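Local coordinates for protein glutathione peroxidase-like peroxiredoxin HYR1 (Saccharomyces cerevisiae, PDB 3CMI) that reduces hydroperoxides at the expense of thioredoxin and senses hydroperoxide stress in yeast, passing the signal on by oxidising the transcription activator YAP1, at residues S10-L15 and F25-L30; S120-M125 and V146-S151; L15-K20 and D112-F117. All coordinates share one frame; numbering follows the deposited sequence.

Contact 1: residues S10-L15 and F25-L30; sequences SEFYKL and FPFDQL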
loop_
_atom_site.group_PDB
_atom_site.type_symbol
_atom_site.label_atom_id
_atom_site.label_comp_id
_atom_site.label_asym_id
_atom_site.label_seq_id
_atom_site.Cartn_x
_atom_site.Cartn_y
_atom_site.Cartn_z
ATOM N N SER A 10 -15.501 7.788 3.363
ATOM C CA SER A 10 -14.329 8.240 2.555
ATOM C C SER A 10 -14.300 7.568 1.184
ATOM O O SER A 10 -14.851 6.477 1.006
ATOM C CB SER A 10 -13.021 7.966 3.304
ATOM O OG SER A 10 -12.783 6.574 3.429
ATOM N N GLU A 11 -13.651 8.232 0.224
ATOM C CA GLU A 11 -13.495 7.719 -1.141
ATOM C C GLU A 11 -12.654 6.441 -1.152
ATOM O O GLU A 11 -12.780 5.611 -2.056
ATOM C CB GLU A 11 -12.852 8.784 -2.039
ATOM C CG GLU A 11 -13.052 8.555 -3.539
ATOM C CD GLU A 11 -12.275 9.538 -4.410
ATOM O OE1 GLU A 11 -11.618 9.080 -5.371
ATOM O OE2 GLU A 11 -12.317 10.761 -4.141
ATOM N N PHE A 12 -11.805 6.298 -0.136
ATOM C CA PHE A 12 -10.946 5.129 0.035
ATOM C C PHE A 12 -11.728 3.813 0.096
ATOM O O PHE A 12 -11.313 2.814 -0.488
ATOM C CB PHE A 12 -10.090 5.294 1.298
ATOM C CG PHE A 12 -9.157 4.147 1.559
ATOM C CD1 PHE A 12 -7.987 4.002 0.817
ATOM C CD2 PHE A 12 -9.444 3.214 2.551
ATOM C CE1 PHE A 12 -7.119 2.943 1.059
ATOM C CE2 PHE A 12 -8.587 2.151 2.801
ATOM C CZ PHE A 12 -7.422 2.011 2.057
ATOM N N TYR A 13 -12.854 3.815 0.805
ATOM C CA TYR A 13 -13.632 2.594 0.999
ATOM C C TYR A 13 -14.471 2.233 -0.223
ATOM O O TYR A 13 -15.009 1.128 -0.301
ATOM C CB TYR A 13 -14.503 2.687 2.258
ATOM C CG TYR A 13 -13.716 2.833 3.546
ATOM C CD1 TYR A 13 -12.622 2.010 3.819
ATOM C CD2 TYR A 13 -14.075 3.786 4.497
ATOM C CE1 TYR A 13 -11.898 2.138 5.003
ATOM C CE2 TYR A 13 -13.359 3.923 5.685
ATOM C CZ TYR A 13 -12.273 3.096 5.930
ATOM O OH TYR A 13 -11.566 3.226 7.103
ATOM N N LYS A 14 -14.565 3.167 -1.168
ATOM C CA LYS A 14 -15.264 2.953 -2.439
ATOM C C LYS A 14 -14.417 2.151 -3.432
ATOM O O LYS A 14 -14.946 1.567 -4.378
ATOM C CB LYS A 14 -15.662 4.295 -3.062
ATOM C CG LYS A 14 -16.881 4.959 -2.436
ATOM C CD LYS A 14 -16.879 6.457 -2.716
ATOM C CE LYS A 14 -18.128 7.143 -2.183
ATOM N NZ LYS A 14 -19.236 7.149 -3.186
ATOM N N LEU A 15 -13.105 2.135 -3.203
ATOM C CA LEU A 15 -12.146 1.428 -4.053
ATOM C C LEU A 15 -12.342 -0.083 -4.030
ATOM O O LEU A 15 -12.556 -0.672 -2.972
ATOM C CB LEU A 15 -10.719 1.749 -3.606
ATOM C CG LEU A 15 -9.906 2.918 -4.178
ATOM C CD1 LEU A 15 -10.716 3.949 -4.975
ATOM C CD2 LEU A 15 -9.083 3.588 -3.062
ATOM N N PHE A 25 -11.677 -6.902 -4.815
ATOM C CA PHE A 25 -11.220 -6.782 -3.441
ATOM C C PHE A 25 -11.700 -5.437 -2.901
ATOM O O PHE A 25 -10.992 -4.430 -3.008
ATOM C CB PHE A 25 -9.696 -6.909 -3.358
ATOM C CG PHE A 25 -9.169 -6.976 -1.947
ATOM C CD1 PHE A 25 -9.138 -8.186 -1.262
ATOM C CD2 PHE A 25 -8.722 -5.827 -1.298
ATOM C CE1 PHE A 25 -8.659 -8.255 0.047
ATOM C CE2 PHE A 25 -8.248 -5.887 0.002
ATOM C CZ PHE A 25 -8.216 -7.103 0.676
ATOM N N PRO A 26 -12.916 -5.411 -2.328
ATOM C CA PRO A 26 -13.495 -4.134 -1.912
ATOM C C PRO A 26 -12.825 -3.580 -0.657
ATOM O O PRO A 26 -12.651 -4.303 0.324
ATOM C CB PRO A 26 -14.967 -4.475 -1.661
ATOM C CG PRO A 26 -14.983 -5.934 -1.346
ATOM C CD PRO A 26 -13.801 -6.556 -2.035
ATOM N N PHE A 27 -12.441 -2.307 -0.699
ATOM C CA PHE A 27 -11.729 -1.679 0.418
ATOM C C PHE A 27 -12.626 -1.384 1.622
ATOM O O PHE A 27 -12.139 -0.961 2.667
ATOM C CB PHE A 27 -11.028 -0.399 -0.047
ATOM C CG PHE A 27 -9.652 -0.619 -0.631
ATOM C CD1 PHE A 27 -9.251 -1.870 -1.098
ATOM C CD2 PHE A 27 -8.766 0.448 -0.748
ATOM C CE1 PHE A 27 -7.979 -2.056 -1.643
ATOM C CE2 PHE A 27 -7.497 0.272 -1.297
ATOM C CZ PHE A 27 -7.103 -0.978 -1.743
ATOM N N ASP A 28 -13.934 -1.605 1.488
ATOM C CA ASP A 28 -14.839 -1.402 2.620
ATOM C C ASP A 28 -14.575 -2.414 3.743
ATOM O O ASP A 28 -14.874 -2.144 4.907
ATOM C CB ASP A 28 -16.312 -1.397 2.185
ATOM C CG ASP A 28 -16.796 -2.755 1.714
ATOM O OD1 ASP A 28 -18.009 -3.020 1.835
ATOM O OD2 ASP A 28 -15.975 -3.556 1.220
ATOM N N GLN A 29 -13.993 -3.562 3.389
ATOM C CA GLN A 29 -13.575 -4.568 4.378
ATOM C C GLN A 29 -12.412 -4.056 5.235
ATOM O O GLN A 29 -12.075 -4.653 6.262
ATOM C CB GLN A 29 -13.185 -5.882 3.687
ATOM C CG GLN A 29 -11.838 -5.844 2.949
ATOM C CD GLN A 29 -11.608 -7.065 2.071
ATOM O OE1 GLN A 29 -11.725 -6.997 0.840
ATOM N NE2 GLN A 29 -11.290 -8.191 2.700
ATOM N N LEU A 30 -11.817 -2.947 4.803
ATOM C CA LEU A 30 -10.652 -2.356 5.461
ATOM C C LEU A 30 -11.021 -1.327 6.534
ATOM O O LEU A 30 -10.134 -0.741 7.159
ATOM C CB LEU A 30 -9.737 -1.711 4.413
ATOM C CG LEU A 30 -8.571 -2.484 3.776
ATOM C CD1 LEU A 30 -8.826 -3.986 3.603
ATOM C CD2 LEU A 30 -8.161 -1.840 2.463
#

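Contact 2: residues S120-M125 and V146-S151; sequences SQKSGM and VYERYS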
loop_
_atom_site.group_PDB
_atom_site.type_symbol
_atom_site.label_atom_id
_atom_site.label_comp_id
_atom_site.label_asym_id
_atom_site.label_seq_id
_atom_site.Cartn_x
_atom_site.Cartn_y
_atom_site.Cartn_z
ATOM N N SER A 120 -3.733 11.749 -5.104
ATOM C CA SER A 120 -4.543 12.954 -4.879
ATOM C C SER A 120 -4.523 13.393 -3.414
ATOM O O SER A 120 -4.746 14.569 -3.110
ATOM C CB SER A 120 -5.986 12.742 -5.333
ATOM O OG SER A 120 -6.710 11.966 -4.389
ATOM N N GLN A 121 -4.267 12.441 -2.516
ATOM C CA GLN A 121 -4.202 12.719 -1.080
ATOM C C GLN A 121 -2.793 13.080 -0.627
ATOM O O GLN A 121 -2.616 13.922 0.265
ATOM C CB GLN A 121 -4.710 11.521 -0.264
ATOM C CG GLN A 121 -6.135 11.071 -0.589
ATOM C CD GLN A 121 -7.146 12.190 -0.468
ATOM O OE1 GLN A 121 -7.713 12.634 -1.463
ATOM N NE2 GLN A 121 -7.360 12.670 0.749
ATOM N N LYS A 122 -1.791 12.434 -1.226
ATOM C CA LYS A 122 -0.404 12.647 -0.809
ATOM C C LYS A 122 0.559 12.694 -2.000
ATOM O O LYS A 122 0.914 11.668 -2.574
ATOM C CB LYS A 122 0.016 11.589 0.228
ATOM C CG LYS A 122 0.587 12.159 1.546
ATOM C CD LYS A 122 -0.498 12.814 2.427
ATOM C CE LYS A 122 0.067 13.323 3.739
ATOM N NZ LYS A 122 -0.842 14.283 4.456
ATOM N N SER A 123 0.943 13.909 -2.378
ATOM C CA SER A 123 1.972 14.158 -3.389
ATOM C C SER A 123 2.684 15.448 -3.016
ATOM O O SER A 123 2.119 16.280 -2.306
ATOM C CB SER A 123 1.345 14.313 -4.779
ATOM O OG SER A 123 1.048 13.059 -5.360
ATOM N N GLY A 124 3.913 15.623 -3.498
ATOM C CA GLY A 124 4.632 16.893 -3.326
ATOM C C GLY A 124 3.852 18.037 -3.949
ATOM O O GLY A 124 3.075 17.822 -4.883
ATOM N N MET A 125 4.048 19.247 -3.428
ATOM C CA MET A 125 3.355 20.441 -3.931
ATOM C C MET A 125 3.752 20.778 -5.371
ATOM O O MET A 125 2.913 21.205 -6.176
ATOM C CB MET A 125 3.611 21.647 -3.016
ATOM C CG MET A 125 2.923 21.562 -1.652
ATOM S SD MET A 125 3.129 23.039 -0.627
ATOM C CE MET A 125 2.331 24.290 -1.632
ATOM N N VAL A 146 -5.628 9.026 4.239
ATOM C CA VAL A 146 -4.211 8.793 3.983
ATOM C C VAL A 146 -3.367 9.659 4.925
ATOM O O VAL A 146 -3.493 10.888 4.942
ATOM C CB VAL A 146 -3.834 9.045 2.505
ATOM C CG1 VAL A 146 -2.392 8.633 2.246
ATOM C CG2 VAL A 146 -4.784 8.287 1.562
ATOM N N TYR A 147 -2.531 8.996 5.719
ATOM C CA TYR A 147 -1.710 9.660 6.729
ATOM C C TYR A 147 -0.416 10.214 6.138
ATOM O O TYR A 147 -0.045 11.361 6.410
ATOM C CB TYR A 147 -1.398 8.701 7.885
ATOM C CG TYR A 147 -0.550 9.316 8.979
ATOM C CD1 TYR A 147 0.816 9.039 9.068
ATOM C CD2 TYR A 147 -1.110 10.184 9.919
ATOM C CE1 TYR A 147 1.601 9.608 10.067
ATOM C CE2 TYR A 147 -0.329 10.757 10.929
ATOM C CZ TYR A 147 1.025 10.463 10.993
ATOM O OH TYR A 147 1.804 11.020 11.984
ATOM N N GLU A 148 0.268 9.392 5.343
ATOM C CA GLU A 148 1.560 9.765 4.770
ATOM C C GLU A 148 2.018 8.813 3.668
ATOM O O GLU A 148 1.666 7.627 3.651
ATOM C CB GLU A 148 2.633 9.854 5.873
ATOM C CG GLU A 148 3.965 10.497 5.460
ATOM C CD GLU A 148 3.805 11.871 4.820
ATOM O OE1 GLU A 148 3.985 12.868 5.540
ATOM O OE2 GLU A 148 3.487 11.953 3.606
ATOM N N ARG A 149 2.805 9.368 2.750
ATOM C CA ARG A 149 3.453 8.641 1.670
ATOM C C ARG A 149 4.959 8.556 1.956
ATOM O O ARG A 149 5.590 9.552 2.326
ATOM C CB ARG A 149 3.187 9.378 0.360
ATOM C CG ARG A 149 3.784 8.777 -0.894
ATOM C CD ARG A 149 3.517 9.732 -2.054
ATOM N NE ARG A 149 4.077 9.274 -3.317
ATOM C CZ ARG A 149 3.702 9.729 -4.509
ATOM N NH1 ARG A 149 2.745 10.642 -4.610
ATOM N NH2 ARG A 149 4.281 9.261 -5.606
ATOM N N TYR A 150 5.526 7.367 1.787
ATOM C CA TYR A 150 6.941 7.130 2.077
ATOM C C TYR A 150 7.653 6.611 0.842
ATOM O O TYR A 150 7.076 5.865 0.054
ATOM C CB TYR A 150 7.090 6.121 3.217
ATOM C CG TYR A 150 6.360 6.522 4.476
ATOM C CD1 TYR A 150 5.049 6.102 4.706
ATOM C CD2 TYR A 150 6.976 7.333 5.433
ATOM C CE1 TYR A 150 4.372 6.477 5.860
ATOM C CE2 TYR A 150 6.308 7.713 6.591
ATOM C CZ TYR A 150 5.008 7.279 6.796
ATOM O OH TYR A 150 4.338 7.649 7.936
ATOM N N SER A 151 8.916 6.994 0.687
ATOM C CA SER A 151 9.692 6.592 -0.482
ATOM C C SER A 151 10.055 5.104 -0.463
ATOM O O SER A 151 9.951 4.435 0.570
ATOM C CB SER A 151 10.956 7.443 -0.597
ATOM O OG SER A 151 11.833 7.164 0.474
#

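Contact 3: residues L15-K20 and D112-F117; sequences LAPVDK and DPVYKF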
loop_
_atom_site.group_PDB
_atom_site.type_symbol
_atom_site.label_atom_id
_atom_site.label_comp_id
_atom_site.label_asym_id
_atom_site.label_seq_id
_atom_site.Cartn_x
_atom_site.Cartn_y
_atom_site.Cartn_z
ATOM N N LEU A 15 -13.105 2.135 -3.203
ATOM C CA LEU A 15 -12.146 1.428 -4.053
ATOM C C LEU A 15 -12.342 -0.083 -4.030
ATOM O O LEU A 15 -12.556 -0.672 -2.972
ATOM C CB LEU A 15 -10.719 1.749 -3.606
ATOM C CG LEU A 15 -9.906 2.918 -4.178
ATOM C CD1 LEU A 15 -10.716 3.949 -4.975
ATOM C CD2 LEU A 15 -9.083 3.588 -3.062
ATOM N N ALA A 16 -12.259 -0.701 -5.205
ATOM C CA ALA A 16 -12.339 -2.151 -5.316
ATOM C C ALA A 16 -11.425 -2.660 -6.438
ATOM O O ALA A 16 -11.902 -2.982 -7.536
ATOM C CB ALA A 16 -13.795 -2.601 -5.539
ATOM N N PRO A 17 -10.106 -2.731 -6.168
ATOM C CA PRO A 17 -9.170 -3.271 -7.153
ATOM C C PRO A 17 -9.358 -4.774 -7.342
ATOM O O PRO A 17 -9.874 -5.455 -6.450
ATOM C CB PRO A 17 -7.807 -2.999 -6.520
ATOM C CG PRO A 17 -8.081 -3.008 -5.047
ATOM C CD PRO A 17 -9.413 -2.327 -4.929
ATOM N N VAL A 18 -8.936 -5.280 -8.494
ATOM C CA VAL A 18 -8.997 -6.713 -8.772
ATOM C C VAL A 18 -7.882 -7.427 -7.995
ATOM O O VAL A 18 -6.739 -6.977 -8.004
ATOM C CB VAL A 18 -8.865 -6.991 -10.289
ATOM C CG1 VAL A 18 -8.984 -8.464 -10.573
ATOM C CG2 VAL A 18 -9.925 -6.217 -11.080
ATOM N N ASP A 19 -8.210 -8.532 -7.326
ATOM C CA ASP A 19 -7.190 -9.266 -6.571
ATOM C C ASP A 19 -6.398 -10.231 -7.460
ATOM O O ASP A 19 -6.618 -10.289 -8.675
ATOM C CB ASP A 19 -7.768 -9.946 -5.306
ATOM C CG ASP A 19 -8.557 -11.231 -5.601
ATOM O OD1 ASP A 19 -9.096 -11.814 -4.635
ATOM O OD2 ASP A 19 -8.647 -11.670 -6.770
ATOM N N LYS A 20 -5.476 -10.967 -6.841
ATOM C CA LYS A 20 -4.601 -11.924 -7.527
ATOM C C LYS A 20 -5.372 -13.019 -8.279
ATOM O O LYS A 20 -4.939 -13.462 -9.346
ATOM C CB LYS A 20 -3.644 -12.556 -6.509
ATOM C CG LYS A 20 -2.405 -13.226 -7.096
ATOM C CD LYS A 20 -1.628 -14.006 -6.032
ATOM C CE LYS A 20 -2.294 -15.339 -5.713
ATOM N NZ LYS A 20 -1.449 -16.214 -4.845
ATOM N N ASP A 112 -4.137 2.726 -12.139
ATOM C CA ASP A 112 -5.249 2.144 -11.389
ATOM C C ASP A 112 -5.903 3.201 -10.506
ATOM O O ASP A 112 -5.199 4.017 -9.906
ATOM C CB ASP A 112 -4.769 0.973 -10.524
ATOM C CG ASP A 112 -5.918 0.153 -9.955
ATOM O OD1 ASP A 112 -6.383 -0.791 -10.630
ATOM O OD2 ASP A 112 -6.349 0.442 -8.821
ATOM N N PRO A 113 -7.251 3.200 -10.435
ATOM C CA PRO A 113 -8.002 4.092 -9.544
ATOM C C PRO A 113 -7.491 4.178 -8.101
ATOM O O PRO A 113 -7.615 5.231 -7.486
ATOM C CB PRO A 113 -9.412 3.501 -9.580
ATOM C CG PRO A 113 -9.524 2.960 -10.971
ATOM C CD PRO A 113 -8.162 2.372 -11.256
ATOM N N VAL A 114 -6.928 3.093 -7.568
ATOM C CA VAL A 114 -6.379 3.105 -6.205
ATOM C C VAL A 114 -5.223 4.101 -6.130
ATOM O O VAL A 114 -5.111 4.869 -5.174
ATOM C CB VAL A 114 -5.904 1.697 -5.744
ATOM C CG1 VAL A 114 -5.058 1.777 -4.459
ATOM C CG2 VAL A 114 -7.100 0.760 -5.544
ATOM N N TYR A 115 -4.378 4.087 -7.158
ATOM C CA TYR A 115 -3.217 4.958 -7.197
ATOM C C TYR A 115 -3.558 6.385 -7.603
ATOM O O TYR A 115 -2.896 7.333 -7.159
ATOM C CB TYR A 115 -2.080 4.329 -8.007
ATOM C CG TYR A 115 -1.291 3.381 -7.130
ATOM C CD1 TYR A 115 -0.085 3.776 -6.559
ATOM C CD2 TYR A 115 -1.789 2.114 -6.811
ATOM C CE1 TYR A 115 0.626 2.923 -5.718
ATOM C CE2 TYR A 115 -1.084 1.249 -5.964
ATOM C CZ TYR A 115 0.119 1.659 -5.425
ATOM O OH TYR A 115 0.821 0.814 -4.595
ATOM N N LYS A 116 -4.609 6.540 -8.407
ATOM C CA LYS A 116 -5.155 7.867 -8.678
ATOM C C LYS A 116 -5.585 8.521 -7.359
ATOM O O LYS A 116 -5.196 9.653 -7.068
ATOM C CB LYS A 116 -6.334 7.791 -9.655
ATOM C CG LYS A 116 -6.773 9.143 -10.199
ATOM C CD LYS A 116 -7.998 9.017 -11.094
ATOM C CE LYS A 116 -8.444 10.371 -11.626
ATOM N NZ LYS A 116 -9.573 10.244 -12.609
ATOM N N PHE A 117 -6.367 7.790 -6.564
ATOM C CA PHE A 117 -6.842 8.292 -5.274
ATOM C C PHE A 117 -5.709 8.597 -4.295
ATOM O O PHE A 117 -5.701 9.659 -3.670
ATOM C CB PHE A 117 -7.848 7.333 -4.626
ATOM C CG PHE A 117 -8.128 7.648 -3.180
ATOM C CD1 PHE A 117 -8.958 8.716 -2.833
ATOM C CD2 PHE A 117 -7.532 6.906 -2.167
ATOM C CE1 PHE A 117 -9.206 9.022 -1.497
ATOM C CE2 PHE A 117 -7.768 7.208 -0.827
ATOM C CZ PHE A 117 -8.609 8.263 -0.492
#

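Contact 1: residues S10-L15 and F25-L30
F12 meets F27 in the middle of this contact, an example of an irregular turn that packs on another segment through aromatic side chains and one backbone bond. CG of F12 lies anti to the backbone N (chi1 -179°), which carries the ring across to the 25-30 segment. There CD2 of F27 sits over one face of the F12 ring, off toward the rim and 3.5 Å from F12 CZ. The two rings are inclined at 48°, neither stacked nor edge-to-face, and F12 CZ also touches CD2 of L30 at 3.9 Å. The carbonyl oxygen of F12 lies against CB of F27.

Y13 follows on the outer side. Its ring brings an edge to the carbonyl oxygen of F27, with Y13 CD1 3.2 Å from F27 O, and its CE1 reaches the backbone of L30. The same F27 oxygen accepts the backbone N-H of L30 within the short 3-10 segment 27-30.

L15 then supplies the hydrogen bond between the segments. F27 N donates to L15 O over 2.8 Å with an N-H...O angle of 165°, nearly straight. Just beside it, L15 CB packs on F27 CD2 at 3.7 Å; the backbone bond and this side-chain contact thus both link F27 to L15.

Beneath this layer I37 of strand 34-41 touches both F12 and F27, V35 of that strand meets L30, and F117 of helix 113-121 closes on F12. Two pieces of the N-terminal region are thereby joined where they pack against a central strand of the thioredoxin-like fold of the glutathione peroxidase family.

Contact 2: residues S120-M125 and V146-S151
NH1 of R149 donates to the carbonyl oxygen of K122 over 2.9 Å, a fairly straight bond with an N-H...O angle of 161°. It arrives in the carbonyl plane on a lone pair of the oxygen, which itself lies at the edge of the guanidinium. The R149 side chain runs out fully extended from CG to NE and carries the group there from the strand. S123 OG is also near NH1, although its firm partner is the carbonyl of K119. On NH2, R149 makes a salt bridge with E136 and a hydrogen bond to the carbonyl of R129, so several partners fix the rotation of the group.

Strand 146-150 is an outermost strand of the four-stranded mixed sheet in this thioredoxin-like fold, and Y147 and E148 form a classic beta bulge opposite L139. The chain leaving helix 113-121 lies over this strand. Close to the bulge, E148 turns back so that OE2 accepts from the backbone N of R149 on its anti lone pair (E148 OE2 to R149 N, 2.8 Å).

K122 crosses E148 at about a right angle, its CG 3.6 Å from E148 OE2. Farther out, K122 CE lies 3.3 Å from Y147 O. The ammonium remains 5.0 Å from the carboxylate, measured from K122 NZ to E148 OE2, so any attraction between the charges would act at a distance. Q121 CB rests on V146 CG2 at 3.7 Å.

Contact 3: residues L15-K20 and D112-F117
L15 and P17 lie against the first turn of helix 113-121, where V114 fits between them in an example of a loop packed on a helix through a few apolar groups. The helix belongs to the thioredoxin-like fold of the glutathione peroxidase family, and the loop 15-20 leads toward its strand 34-41.

The packing is close on the buried side. One methyl, V114 CG2, serves both loop residues. L15 CG meets it at 3.8 Å, and the methyl sits over one face of the P17 ring, displaced toward its CB-CG-CD side, with P17 CD, CB and CG all 3.9 Å from V114 CG2. V114 holds CG1 anti to its amide nitrogen (chi1 167°), which places CG2 beside that nitrogen and aims it at the loop. The pyrrolidine and the valine side chain cross at about a right angle. One turn further along the helix, L15 CD2 reaches CD2 of the F117 ring at 3.8 Å, approaching obliquely. L15 thus spans V114 and F117, two residues on the same flank of the helix, while F70 of strand 65-72 touches both P17 and V114.

Toward the start of the helix the fit is looser. P113 is exposed, and its carbonyl oxygen comes only within 4.2 Å of L15 CD1. D112 is likewise more distant, with OD2 4.4 Å from P17 CB. Its carboxylate is instead engaged by the helix itself, since D112 occupies the N-cap position. This capping bond satisfies an amide of the first turn, which has no earlier helical carbonyl to pair with. V114 N donates to D112 OD2 over 3.0 Å at an N-H...O angle of 163°, meeting the oxygen on its anti side and 31° out of the carboxylate plane.

In the fold
Contacts 1 and 3 form one continuous patch, their centres about 9 Å apart. They share L15, F25 N lies 2.8 Å from P17 O as a probable hydrogen bond, and F12 CD1 is 3.6 Å from F117 CE2. Their segments alternate along the chain, and the N-terminal loop meets both its own continuation and helix 113-121. Contact 2 uses the end of that same helix and lies about 17 Å from contact 3, centre to centre, but V146 CG2 still touches F117 CE2 at 4.0 Å. F117 is therefore common ground for all three regions. All three contacts lie away from C44, the peroxide-reacting cysteine, and belong to the surrounding framework.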